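Local atomic coordinates of kelch repeat and BTB domain-containing protein A55 (Vaccinia virus WR, PDB entry 6I2M), a protein that probably acts as a substrate-specific adapter of host CUL3-containing E3 ubiquitin ligases, its BTB domain binding CUL3 and its Kelch repeats supposedly recruiting cellular substrates. Residues N88-V91 and K92-S96; N117-S120 and K121-I124; A141-N144 and T145-N149; D156-F159 and K160-T163; L176-N180 and E181-P185. All coordinates share one frame; numbering follows the deposited sequence.

Contact 1 of 5, residues N88-V91 and K92-S96; sequences NDNV and KYILS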
loop_
_atom_site.group_PDB
_atom_site.type_symbol
_atom_site.label_atom_id
_atom_site.label_comp_id
_atom_site.label_asym_id
_atom_site.label_seq_id
_atom_site.Cartn_x
_atom_site.Cartn_y
_atom_site.Cartn_z
ATOM N N ASN A 88 -8.740 20.505 15.758
ATOM C CA ASN A 88 -10.098 20.796 16.248
ATOM C C ASN A 88 -11.001 21.579 15.271
ATOM O O ASN A 88 -12.221 21.399 15.304
ATOM C CB ASN A 88 -10.030 21.519 17.602
ATOM C CG ASN A 88 -11.357 21.672 18.310
ATOM O OD1 ASN A 88 -12.041 20.695 18.634
ATOM N ND2 ASN A 88 -11.745 22.911 18.573
ATOM N N ASP A 89 -10.410 22.429 14.411
ATOM C CA ASP A 89 -11.151 23.251 13.453
ATOM C C ASP A 89 -11.516 22.539 12.142
ATOM O O ASP A 89 -12.616 22.766 11.634
ATOM C CB ASP A 89 -10.403 24.564 13.165
ATOM C CG ASP A 89 -10.227 25.452 14.384
ATOM O OD1 ASP A 89 -11.238 26.014 14.860
ATOM O OD2 ASP A 89 -9.079 25.589 14.857
ATOM N N ASN A 90 -10.613 21.698 11.590
ATOM C CA ASN A 90 -10.862 21.009 10.317
ATOM C C ASN A 90 -11.560 19.641 10.442
ATOM O O ASN A 90 -12.224 19.230 9.487
ATOM C CB ASN A 90 -9.580 20.886 9.470
ATOM C CG ASN A 90 -8.426 20.098 10.057
ATOM O OD1 ASN A 90 -8.586 19.157 10.844
ATOM N ND2 ASN A 90 -7.218 20.444 9.642
ATOM N N VAL A 91 -11.422 18.947 11.601
ATOM C CA VAL A 91 -12.006 17.611 11.865
ATOM C C VAL A 91 -13.531 17.558 11.661
ATOM O O VAL A 91 -14.058 16.507 11.285
ATOM C CB VAL A 91 -11.611 17.009 13.242
ATOM C CG1 VAL A 91 -10.143 16.608 13.264
ATOM C CG2 VAL A 91 -11.951 17.942 14.405
ATOM N N LYS A 92 -14.220 18.686 11.908
ATOM C CA LYS A 92 -15.663 18.861 11.752
ATOM C C LYS A 92 -16.064 18.669 10.280
ATOM O O LYS A 92 -17.067 18.011 9.997
ATOM C CB LYS A 92 -16.054 20.268 12.239
ATOM C CG LYS A 92 -17.530 20.452 12.557
ATOM C CD LYS A 92 -17.813 21.876 13.019
ATOM C CE LYS A 92 -19.276 22.103 13.307
ATOM N NZ LYS A 92 -19.542 23.497 13.747
ATOM N N TYR A 93 -15.256 19.213 9.350
ATOM C CA TYR A 93 -15.506 19.148 7.909
ATOM C C TYR A 93 -14.928 17.895 7.241
ATOM O O TYR A 93 -15.495 17.440 6.247
ATOM C CB TYR A 93 -15.028 20.434 7.209
ATOM C CG TYR A 93 -15.582 21.701 7.831
ATOM C CD1 TYR A 93 -16.872 22.138 7.543
ATOM C CD2 TYR A 93 -14.819 22.455 8.717
ATOM C CE1 TYR A 93 -17.390 23.295 8.123
ATOM C CE2 TYR A 93 -15.326 23.615 9.303
ATOM C CZ TYR A 93 -16.613 24.031 9.003
ATOM O OH TYR A 93 -17.117 25.175 9.575
ATOM N N ILE A 94 -13.821 17.334 7.782
ATOM C CA ILE A 94 -13.183 16.120 7.244
ATOM C C ILE A 94 -14.083 14.889 7.485
ATOM O O ILE A 94 -14.203 14.048 6.593
ATOM C CB ILE A 94 -11.709 15.931 7.732
ATOM C CG1 ILE A 94 -10.833 17.137 7.308
ATOM C CG2 ILE A 94 -11.095 14.616 7.201
ATOM C CD1 ILE A 94 -9.517 17.306 8.075
ATOM N N LEU A 95 -14.750 14.821 8.657
ATOM C CA LEU A 95 -15.664 13.731 9.011
ATOM C C LEU A 95 -16.906 13.699 8.103
ATOM O O LEU A 95 -17.305 12.613 7.677
ATOM C CB LEU A 95 -16.057 13.802 10.504
ATOM C CG LEU A 95 -17.006 12.714 11.044
ATOM C CD1 LEU A 95 -16.307 11.371 11.178
ATOM C CD2 LEU A 95 -17.582 13.116 12.377
ATOM N N SER A 96 -17.493 14.878 7.797
ATOM C CA SER A 96 -18.675 15.034 6.934
ATOM C C SER A 96 -18.432 14.507 5.519
ATOM O O SER A 96 -19.285 13.804 4.968
ATOM C CB SER A 96 -19.099 16.498 6.862
ATOM O OG SER A 96 -19.573 16.969 8.111
#
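N90 and I94, one helical turn apart, lie side by side and point the same way. Start at I94 CB and walk outward. CB stands over the N90 carbonyl oxygen, CG1 comes down to 3.3 Å from that same N90 O, and CD1 then leaves the backbone for the amide of N90, ending 3.5 Å from N90 OD1 with N90 CG almost as near. The N90 amide is turned back over its own main chain (chi1 61°), where OD1 accepts a hydrogen bond from the backbone N of T87, and the methyl of I94 packs against this tethered amide.

This is the first turn of helix 91-101 in the BTB domain. N90 O is its opening acceptor: I94 N binds it at 3.0 Å, in the carbonyl plane, and Y93 N adds a weak bond. L95 N continues the ladder to V91 O at 3.2 Å, but approaches from above the carbonyl plane.

The Y93 ring swings back along the helix and sets its CD2 edge 3.7 Å from D89 O, near the ring plane. K92 leans back much as Y93 does, its extended chain carrying NZ to a salt bridge with D125 of helix 120-132. V91 and L95 face inward, touching Y113 and I107 of helix 104-116, while I94 also reaches L75 of helix 69-79.

Contact 2 of 5, residues N117-S120 and K121-I124; sequences NLCS and KNCI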
loop_
_atom_site.group_PDB
_atom_site.type_symbol
_atom_site.label_atom_id
_atom_site.label_comp_id
_atom_site.label_asym_id
_atom_site.label_seq_id
_atom_site.Cartn_x
_atom_site.Cartn_y
_atom_site.Cartn_z
ATOM N N ASN A 117 -10.525 14.354 22.180
ATOM C CA ASN A 117 -10.401 15.793 22.432
ATOM C C ASN A 117 -11.748 16.489 22.723
ATOM O O ASN A 117 -11.864 17.702 22.529
ATOM C CB ASN A 117 -9.648 16.472 21.277
ATOM C CG ASN A 117 -8.234 15.979 21.095
ATOM O OD1 ASN A 117 -7.306 16.402 21.791
ATOM N ND2 ASN A 117 -8.039 15.072 20.150
ATOM N N LEU A 118 -12.752 15.731 23.215
ATOM C CA LEU A 118 -14.071 16.278 23.539
ATOM C C LEU A 118 -14.042 17.049 24.868
ATOM O O LEU A 118 -14.358 16.502 25.929
ATOM C CB LEU A 118 -15.160 15.180 23.512
ATOM C CG LEU A 118 -16.622 15.633 23.359
ATOM C CD1 LEU A 118 -16.874 16.300 22.005
ATOM C CD2 LEU A 118 -17.563 14.456 23.503
ATOM N N CYS A 119 -13.623 18.325 24.792
ATOM C CA CYS A 119 -13.516 19.246 25.926
ATOM C C CYS A 119 -14.856 19.950 26.178
ATOM O O CYS A 119 -15.810 19.738 25.426
ATOM C CB CYS A 119 -12.395 20.257 25.685
ATOM S SG CYS A 119 -10.770 19.516 25.381
ATOM N N SER A 120 -14.921 20.793 27.230
ATOM C CA SER A 120 -16.109 21.578 27.575
ATOM C C SER A 120 -16.369 22.661 26.514
ATOM O O SER A 120 -17.520 22.937 26.190
ATOM C CB SER A 120 -15.960 22.205 28.957
ATOM O OG SER A 120 -14.788 22.998 29.049
ATOM N N LYS A 121 -15.293 23.240 25.955
ATOM C CA LYS A 121 -15.350 24.269 24.912
ATOM C C LYS A 121 -15.690 23.699 23.519
ATOM O O LYS A 121 -16.107 24.457 22.638
ATOM C CB LYS A 121 -14.039 25.085 24.880
ATOM C CG LYS A 121 -12.770 24.251 24.695
ATOM C CD LYS A 121 -11.539 24.963 25.236
ATOM C CE LYS A 121 -10.331 24.056 25.307
ATOM N NZ LYS A 121 -10.426 23.081 26.429
ATOM N N ASN A 122 -15.520 22.373 23.331
ATOM C CA ASN A 122 -15.768 21.676 22.067
ATOM C C ASN A 122 -17.149 21.021 21.973
ATOM O O ASN A 122 -17.825 21.197 20.959
ATOM C CB ASN A 122 -14.667 20.639 21.792
ATOM C CG ASN A 122 -13.270 21.203 21.661
ATOM O OD1 ASN A 122 -13.047 22.300 21.130
ATOM N ND2 ASN A 122 -12.289 20.450 22.132
ATOM N N CYS A 123 -17.554 20.264 23.021
ATOM C CA CYS A 123 -18.813 19.505 23.126
ATOM C C CYS A 123 -20.065 20.282 22.701
ATOM O O CYS A 123 -20.952 19.705 22.068
ATOM C CB CYS A 123 -18.977 18.930 24.529
ATOM S SG CYS A 123 -19.182 20.177 25.828
ATOM N N ILE A 124 -20.131 21.574 23.066
ATOM C CA ILE A 124 -21.233 22.490 22.754
ATOM C C ILE A 124 -21.413 22.655 21.222
ATOM O O ILE A 124 -22.549 22.726 20.749
ATOM C CB ILE A 124 -21.062 23.837 23.532
ATOM C CG1 ILE A 124 -22.307 24.741 23.405
ATOM C CG2 ILE A 124 -19.765 24.585 23.169
ATOM C CD1 ILE A 124 -22.697 25.433 24.692
#
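The side-chain amide of N122 reaches back five residues to bind the main-chain carbonyl of N117, where helix 104-116 has just ended. ND2 sits 2.8 Å from N117 O, nearly along the C=O axis, although the bond is bent at the hydrogen (140°) and the oxygen lies 19° out of the amide plane. The same N122 ND2 lies 3.6 Å from C119 CB. The other end of the amide, OD1, takes a weak hydrogen bond from ND2 of N88, so both polar atoms of this buried group have partners.

N117 O is also the acceptor of a weak bond from C119 N, which closes an inverse gamma turn centred on L118. The chain thus turns sharply between helix 104-116 and helix 120-132, where the BTB and BACK parts of the chain are joined, and the second helix starts at once. C119 O opens its bonding: C123 N donates to it at 3.0 Å and almost straight, and N122 N adds a weak bond.

C123 SG is folded back between its own backbone N and carbonyl carbon (chi1 66°), which lays the sulfur 3.2 Å from S120 O. K121 bends at its last torsion, bringing NZ to 3.5 Å from C119 CB. Across the turn, L118 CD1 meets C123 CA at 3.9 Å; both L118 and C123 also touch T145 on helix 136-147.

Contact 3 of 5, residues A141-N144 and T145-N149; sequences ASFN and TILQN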
loop_
_atom_site.group_PDB
_atom_site.type_symbol
_atom_site.label_atom_id
_atom_site.label_comp_id
_atom_site.label_asym_id
_atom_site.label_seq_id
_atom_site.Cartn_x
_atom_site.Cartn_y
_atom_site.Cartn_z
ATOM N N ALA A 141 -22.330 11.315 23.034
ATOM C CA ALA A 141 -21.092 11.664 23.739
ATOM C C ALA A 141 -20.975 13.161 24.041
ATOM O O ALA A 141 -20.555 13.525 25.141
ATOM C CB ALA A 141 -19.887 11.190 22.945
ATOM N N SER A 142 -21.347 14.022 23.068
ATOM C CA SER A 142 -21.327 15.480 23.208
ATOM C C SER A 142 -22.411 15.928 24.182
ATOM O O SER A 142 -22.206 16.895 24.912
ATOM C CB SER A 142 -21.526 16.156 21.855
ATOM O OG SER A 142 -20.500 15.802 20.944
ATOM N N PHE A 143 -23.554 15.206 24.202
ATOM C CA PHE A 143 -24.690 15.445 25.093
ATOM C C PHE A 143 -24.271 15.178 26.542
ATOM O O PHE A 143 -24.594 15.979 27.421
ATOM C CB PHE A 143 -25.875 14.550 24.692
ATOM C CG PHE A 143 -27.162 14.766 25.453
ATOM C CD1 PHE A 143 -28.053 15.763 25.075
ATOM C CD2 PHE A 143 -27.510 13.936 26.512
ATOM C CE1 PHE A 143 -29.253 15.950 25.767
ATOM C CE2 PHE A 143 -28.709 14.125 27.205
ATOM C CZ PHE A 143 -29.572 15.130 26.827
ATOM N N ASN A 144 -23.532 14.070 26.780
ATOM C CA ASN A 144 -23.026 13.684 28.100
ATOM C C ASN A 144 -21.984 14.682 28.614
ATOM O O ASN A 144 -21.973 14.988 29.808
ATOM C CB ASN A 144 -22.442 12.264 28.073
ATOM C CG ASN A 144 -23.445 11.163 27.810
ATOM O OD1 ASN A 144 -24.579 11.170 28.308
ATOM N ND2 ASN A 144 -23.037 10.175 27.027
ATOM N N THR A 145 -21.124 15.197 27.709
ATOM C CA THR A 145 -20.075 16.171 28.027
ATOM C C THR A 145 -20.689 17.568 28.282
ATOM O O THR A 145 -20.116 18.346 29.046
ATOM C CB THR A 145 -18.955 16.138 26.971
ATOM O OG1 THR A 145 -18.654 14.778 26.657
ATOM C CG2 THR A 145 -17.677 16.830 27.439
ATOM N N ILE A 146 -21.864 17.863 27.677
ATOM C CA ILE A 146 -22.595 19.120 27.895
ATOM C C ILE A 146 -23.235 19.075 29.290
ATOM O O ILE A 146 -23.112 20.038 30.047
ATOM C CB ILE A 146 -23.618 19.415 26.751
ATOM C CG1 ILE A 146 -22.913 20.094 25.563
ATOM C CG2 ILE A 146 -24.822 20.266 27.228
ATOM C CD1 ILE A 146 -23.630 19.968 24.241
ATOM N N LEU A 147 -23.881 17.940 29.623
ATOM C CA LEU A 147 -24.558 17.685 30.895
ATOM C C LEU A 147 -23.615 17.704 32.108
ATOM O O LEU A 147 -24.039 18.118 33.187
ATOM C CB LEU A 147 -25.350 16.365 30.820
ATOM C CG LEU A 147 -26.872 16.476 30.612
ATOM C CD1 LEU A 147 -27.226 16.996 29.225
ATOM C CD2 LEU A 147 -27.540 15.135 30.813
ATOM N N GLN A 148 -22.340 17.288 31.928
ATOM C CA GLN A 148 -21.341 17.284 33.006
ATOM C C GLN A 148 -20.637 18.653 33.180
ATOM O O GLN A 148 -19.923 18.851 34.166
ATOM C CB GLN A 148 -20.331 16.124 32.854
ATOM C CG GLN A 148 -19.376 16.227 31.664
ATOM C CD GLN A 148 -18.552 14.975 31.458
ATOM O OE1 GLN A 148 -19.074 13.861 31.323
ATOM N NE2 GLN A 148 -17.239 15.135 31.409
ATOM N N ASN A 149 -20.862 19.591 32.236
ATOM C CA ASN A 149 -20.291 20.945 32.247
ATOM C C ASN A 149 -21.378 22.018 31.997
ATOM O O ASN A 149 -21.061 23.129 31.567
ATOM C CB ASN A 149 -19.158 21.055 31.209
ATOM C CG ASN A 149 -17.975 20.156 31.469
ATOM O OD1 ASN A 149 -17.231 20.323 32.441
ATOM N ND2 ASN A 149 -17.764 19.189 30.590
#
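Two torsions set up this turn of helix. F143 carries its ring anti to the main-chain nitrogen (chi1 -175°), which swings the ring out from the helix and leans it toward the L147 end, and T145 has OG1 beside its own backbone N (chi1 -43°), where it can reach the carbonyl of A141.

The ring of F143 receives the CD1 methyl of L147 over one face. CD1 lies 3.9 Å from the ring centroid and only 15° off the normal, a CH-pi contact, with F143 CE2 and CZ the nearest carbons. L147 CD1 also touches F143 O at 3.3 Å; one methyl thus meets both the ring and the main chain of F143. The ring takes part in a cation-pi pair with K169 as well and touches I170, both on helix 164-171.

A141 O is gripped twice by T145, by its backbone N at 3.1 Å and by OG1 at 2.7 Å, and the two donors arrive from opposite faces of the carbonyl plane. I146 N, L147 N and Q148 N bond in turn to S142 O, F143 O and N144 O. I146 runs its CG1 alongside S142 O, at 3.3 Å, and packs onto C123 and Y127 of helix 120-132. At the far end N149 folds its amide back, ND2 donating a hydrogen bond to T145 O at 2.9 Å, in the carbonyl plane.

Such a threonine hydroxyl doubling the i to i-4 main-chain bond is a familiar feature of alpha-helices, found here in the last turns of helix 136-147 in the BACK region.

Contact 4 of 5, residues D156-F159 and K160-T163; sequences DENF and KYLT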
loop_
_atom_site.group_PDB
_atom_site.type_symbol
_atom_site.label_atom_id
_atom_site.label_comp_id
_atom_site.label_asym_id
_atom_site.label_seq_id
_atom_site.Cartn_x
_atom_site.Cartn_y
_atom_site.Cartn_z
ATOM N N ASP A 156 -21.002 30.435 28.393
ATOM C CA ASP A 156 -20.183 30.254 27.188
ATOM C C ASP A 156 -20.798 30.953 25.964
ATOM O O ASP A 156 -22.016 31.144 25.910
ATOM C CB ASP A 156 -19.959 28.751 26.917
ATOM C CG ASP A 156 -18.892 28.419 25.889
ATOM O OD1 ASP A 156 -17.722 28.811 26.098
ATOM O OD2 ASP A 156 -19.222 27.751 24.885
ATOM N N GLU A 157 -19.944 31.342 24.995
ATOM C CA GLU A 157 -20.313 32.038 23.755
ATOM C C GLU A 157 -21.231 31.217 22.838
ATOM O O GLU A 157 -22.178 31.770 22.276
ATOM C CB GLU A 157 -19.052 32.460 22.977
ATOM C CG GLU A 157 -18.231 33.553 23.640
ATOM C CD GLU A 157 -16.931 33.873 22.926
ATOM O OE1 GLU A 157 -16.984 34.498 21.842
ATOM O OE2 GLU A 157 -15.858 33.504 23.455
ATOM N N ASN A 158 -20.945 29.907 22.689
ATOM C CA ASN A 158 -21.677 28.977 21.820
ATOM C C ASN A 158 -23.049 28.518 22.363
ATOM O O ASN A 158 -23.760 27.791 21.664
ATOM C CB ASN A 158 -20.802 27.762 21.481
ATOM C CG ASN A 158 -19.477 28.097 20.834
ATOM O OD1 ASN A 158 -19.411 28.596 19.705
ATOM N ND2 ASN A 158 -18.390 27.817 21.538
ATOM N N PHE A 159 -23.425 28.955 23.584
ATOM C CA PHE A 159 -24.690 28.598 24.239
ATOM C C PHE A 159 -25.943 29.094 23.504
ATOM O O PHE A 159 -26.987 28.442 23.580
ATOM C CB PHE A 159 -24.690 29.066 25.703
ATOM C CG PHE A 159 -25.788 28.487 26.567
ATOM C CD1 PHE A 159 -25.816 27.128 26.868
ATOM C CD2 PHE A 159 -26.773 29.302 27.106
ATOM C CE1 PHE A 159 -26.830 26.594 27.667
ATOM C CE2 PHE A 159 -27.778 28.768 27.917
ATOM C CZ PHE A 159 -27.808 27.417 28.181
ATOM N N LYS A 160 -25.832 30.230 22.792
ATOM C CA LYS A 160 -26.924 30.846 22.028
ATOM C C LYS A 160 -27.366 30.021 20.807
ATOM O O LYS A 160 -28.522 30.123 20.392
ATOM C CB LYS A 160 -26.573 32.296 21.626
ATOM C CG LYS A 160 -25.282 32.447 20.814
ATOM C CD LYS A 160 -24.986 33.900 20.484
ATOM C CE LYS A 160 -23.710 34.041 19.692
ATOM N NZ LYS A 160 -23.447 35.454 19.318
ATOM N N TYR A 161 -26.449 29.210 20.240
ATOM C CA TYR A 161 -26.701 28.376 19.060
ATOM C C TYR A 161 -27.545 27.124 19.343
ATOM O O TYR A 161 -28.093 26.547 18.400
ATOM C CB TYR A 161 -25.381 28.006 18.356
ATOM C CG TYR A 161 -24.580 29.204 17.892
ATOM C CD1 TYR A 161 -24.888 29.856 16.702
ATOM C CD2 TYR A 161 -23.506 29.679 18.638
ATOM C CE1 TYR A 161 -24.157 30.963 16.272
ATOM C CE2 TYR A 161 -22.763 30.782 18.217
ATOM C CZ TYR A 161 -23.093 31.422 17.033
ATOM O OH TYR A 161 -22.366 32.509 16.613
ATOM N N LEU A 162 -27.659 26.712 20.627
ATOM C CA LEU A 162 -28.447 25.543 21.035
ATOM C C LEU A 162 -29.944 25.803 20.861
ATOM O O LEU A 162 -30.466 26.796 21.375
ATOM C CB LEU A 162 -28.122 25.110 22.479
ATOM C CG LEU A 162 -26.752 24.461 22.712
ATOM C CD1 LEU A 162 -26.319 24.617 24.148
ATOM C CD2 LEU A 162 -26.755 22.985 22.329
ATOM N N THR A 163 -30.616 24.919 20.102
ATOM C CA THR A 163 -32.046 25.000 19.774
ATOM C C THR A 163 -32.962 24.768 20.988
ATOM O O THR A 163 -32.509 24.265 22.019
ATOM C CB THR A 163 -32.392 24.058 18.603
ATOM O OG1 THR A 163 -32.022 22.720 18.937
ATOM C CG2 THR A 163 -31.734 24.475 17.289
#
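Apolar contact joins F159 and L162, whose side chains cross at about a right angle. L162 CD1 comes to 3.7 Å from F159 CD1 and slightly farther from CE1, approaching the ring obliquely, while L162 CB stands the same 3.7 Å from F159 O. The phenyl ring is directed inward by a first torsion anti to the main-chain nitrogen (chi1 -166°).

Next come the aliphatic and aromatic groups that lie against main-chain atoms. K160 keeps an extended chain beyond CG, yet its first torsion (chi1 57°) tucks CG back to 3.5 Å from E157 O, and the chain runs on past that oxygen with CD and CE still near it. K160 CG also lies over one face of the Y161 ring, 3.9 Å above its plane. The same ring turns an edge to N158: Y161 CD2 is 3.6 Å from N158 O, near the ring plane, and N158 CA sits at the edge as well.

Within the two segments the hydrogen bonds are long and weak. Y161 N reaches N158 O at 3.4 Å and L162 N reaches F159 O at 3.5 Å, and N158 ND2 makes another to D156 OD2. This is consistent with a turn wound loosely on i to i-3 bonds.

It forms the connection between helices 150-153 and 164-171 of the BACK region. I124 of helix 120-132 touches D156, N158 and L162, M167 of helix 164-171 meets both F159 and L162, and W191 of helix 184-195 makes a T-shaped (edge-to-face) stack with F159 while donating a hydrogen bond to L162 O.

Contact 5 of 5, residues L176-N180 and E181-P185; sequences LNIKN and EDFAP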
loop_
_atom_site.group_PDB
_atom_site.type_symbol
_atom_site.label_atom_id
_atom_site.label_comp_id
_atom_site.label_asym_id
_atom_site.label_seq_id
_atom_site.Cartn_x
_atom_site.Cartn_y
_atom_site.Cartn_z
ATOM N N LEU A 176 -27.769 15.487 34.451
ATOM C CA LEU A 176 -27.239 16.854 34.414
ATOM C C LEU A 176 -26.532 17.203 35.732
ATOM O O LEU A 176 -27.145 17.148 36.802
ATOM C CB LEU A 176 -28.293 17.911 33.990
ATOM C CG LEU A 176 -29.615 18.026 34.770
ATOM C CD1 LEU A 176 -30.104 19.458 34.783
ATOM C CD2 LEU A 176 -30.697 17.136 34.173
ATOM N N ASN A 177 -25.218 17.483 35.645
ATOM C CA ASN A 177 -24.350 17.779 36.786
ATOM C C ASN A 177 -24.675 19.119 37.457
ATOM O O ASN A 177 -24.046 20.144 37.173
ATOM C CB ASN A 177 -22.868 17.672 36.387
ATOM C CG ASN A 177 -21.878 17.740 37.531
ATOM O OD1 ASN A 177 -22.139 17.306 38.660
ATOM N ND2 ASN A 177 -20.699 18.274 37.251
ATOM N N ILE A 178 -25.675 19.093 38.354
ATOM C CA ILE A 178 -26.129 20.244 39.141
ATOM C C ILE A 178 -26.241 19.843 40.617
ATOM O O ILE A 178 -27.054 18.977 40.958
ATOM C CB ILE A 178 -27.408 20.941 38.574
ATOM C CG1 ILE A 178 -28.540 19.935 38.237
ATOM C CG2 ILE A 178 -27.061 21.821 37.369
ATOM C CD1 ILE A 178 -29.963 20.445 38.511
ATOM N N LYS A 179 -25.379 20.428 41.476
ATOM C CA LYS A 179 -25.329 20.140 42.917
ATOM C C LYS A 179 -26.616 20.515 43.651
ATOM O O LYS A 179 -27.034 19.788 44.554
ATOM C CB LYS A 179 -24.099 20.777 43.579
ATOM C CG LYS A 179 -22.818 19.983 43.351
ATOM C CD LYS A 179 -21.659 20.511 44.178
ATOM C CE LYS A 179 -20.376 19.799 43.833
ATOM N NZ LYS A 179 -19.212 20.387 44.544
ATOM N N ASN A 180 -27.249 21.633 43.253
ATOM C CA ASN A 180 -28.514 22.099 43.822
ATOM C C ASN A 180 -29.658 21.620 42.927
ATOM O O ASN A 180 -29.556 21.697 41.700
ATOM C CB ASN A 180 -28.528 23.630 43.951
ATOM C CG ASN A 180 -29.588 24.191 44.876
ATOM O OD1 ASN A 180 -30.787 23.900 44.764
ATOM N ND2 ASN A 180 -29.167 25.036 45.803
ATOM N N GLU A 181 -30.749 21.137 43.544
ATOM C CA GLU A 181 -31.926 20.625 42.837
ATOM C C GLU A 181 -32.935 21.746 42.499
ATOM O O GLU A 181 -34.152 21.547 42.586
ATOM C CB GLU A 181 -32.575 19.465 43.625
ATOM C CG GLU A 181 -31.780 18.166 43.610
ATOM C CD GLU A 181 -30.588 18.097 44.547
ATOM O OE1 GLU A 181 -30.782 18.235 45.777
ATOM O OE2 GLU A 181 -29.457 17.898 44.049
ATOM N N ASP A 182 -32.412 22.922 42.094
ATOM C CA ASP A 182 -33.187 24.112 41.731
ATOM C C ASP A 182 -32.441 24.988 40.695
ATOM O O ASP A 182 -32.814 26.146 40.475
ATOM C CB ASP A 182 -33.555 24.911 43.004
ATOM C CG ASP A 182 -34.766 25.821 42.879
ATOM O OD1 ASP A 182 -35.766 25.404 42.248
ATOM O OD2 ASP A 182 -34.721 26.944 43.424
ATOM N N PHE A 183 -31.398 24.426 40.046
ATOM C CA PHE A 183 -30.615 25.129 39.025
ATOM C C PHE A 183 -31.299 25.131 37.657
ATOM O O PHE A 183 -31.060 26.048 36.871
ATOM C CB PHE A 183 -29.192 24.554 38.908
ATOM C CG PHE A 183 -28.125 25.280 39.694
ATOM C CD1 PHE A 183 -27.823 26.611 39.427
ATOM C CD2 PHE A 183 -27.379 24.617 40.661
ATOM C CE1 PHE A 183 -26.825 27.277 40.145
ATOM C CE2 PHE A 183 -26.381 25.284 41.379
ATOM C CZ PHE A 183 -26.109 26.608 41.114
ATOM N N ALA A 184 -32.147 24.112 37.380
ATOM C CA ALA A 184 -32.893 23.936 36.126
ATOM C C ALA A 184 -33.653 25.199 35.635
ATOM O O ALA A 184 -33.457 25.544 34.467
ATOM C CB ALA A 184 -33.834 22.743 36.224
ATOM N N PRO A 185 -34.461 25.939 36.455
ATOM C CA PRO A 185 -35.118 27.150 35.924
ATOM C C PRO A 185 -34.137 28.294 35.654
ATOM O O PRO A 185 -34.380 29.093 34.752
ATOM C CB PRO A 185 -36.135 27.522 37.013
ATOM C CG PRO A 185 -36.193 26.343 37.937
ATOM C CD PRO A 185 -34.839 25.730 37.867
#
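I178 and F183 make the close-packed half of this contact, their side chains running antiparallel past one another. The branch methyl I178 CG2 meets F183 CB at 3.8 Å. I178 has CG1 folded between its backbone N and carbonyl carbon (chi1 49°), which leaves CG2 beside the backbone N and facing the phenylalanine. The F183 ring then runs on toward N180: F183 CD2 is 3.6 Å from N180 CB and CE2 nearly as close, with N180 CB approaching the ring obliquely. Both I178 and F183 touch L151 of helix 150-153, so this side of the loop rests on the body of the BACK region.

The loop links helix 164-171 to helix 184-195, the last helix in the modelled part of this chain, which comprises the BTB and BACK parts of the protein and lacks the Kelch repeats. An inverse gamma turn centred on N177, closed by a weak bond from I178 N to L176 O, bends it at the start, and N177 ND2 is bonded to Q148 O.

The outer half is polar and exposed, and no clear hydrogen bond ties its two segments together. N180 OD1 lies 3.4 Å from D182 CB, a plain van der Waals contact. E181 curls back at its second torsion (chi2 78°) and brings OE2 to 3.1 Å from K179 O; with the carboxylate ionised neither oxygen has a proton to offer, and the approach is not a hydrogen bond and is probably mildly unfavourable.

In the fold
Contacts 1 to 4 are all partly buried, contact 1 nearest the centre of the chain and in the BTB domain; contact 5 is a surface contact at the far end with no buried residue. Contacts 1 and 2 touch, contacts 2 and 3 share the interface between helices 120-132 and 136-147, and I124 carries contact 2 on to contact 4. Contact 5 joins contact 3 where the backbone of N177 meets L147 O. Regular helical bonds dominate contacts 1 and 3, a side-chain amide bridges contact 2, weak bonds wind contact 4, and contact 5 relies on apolar packing.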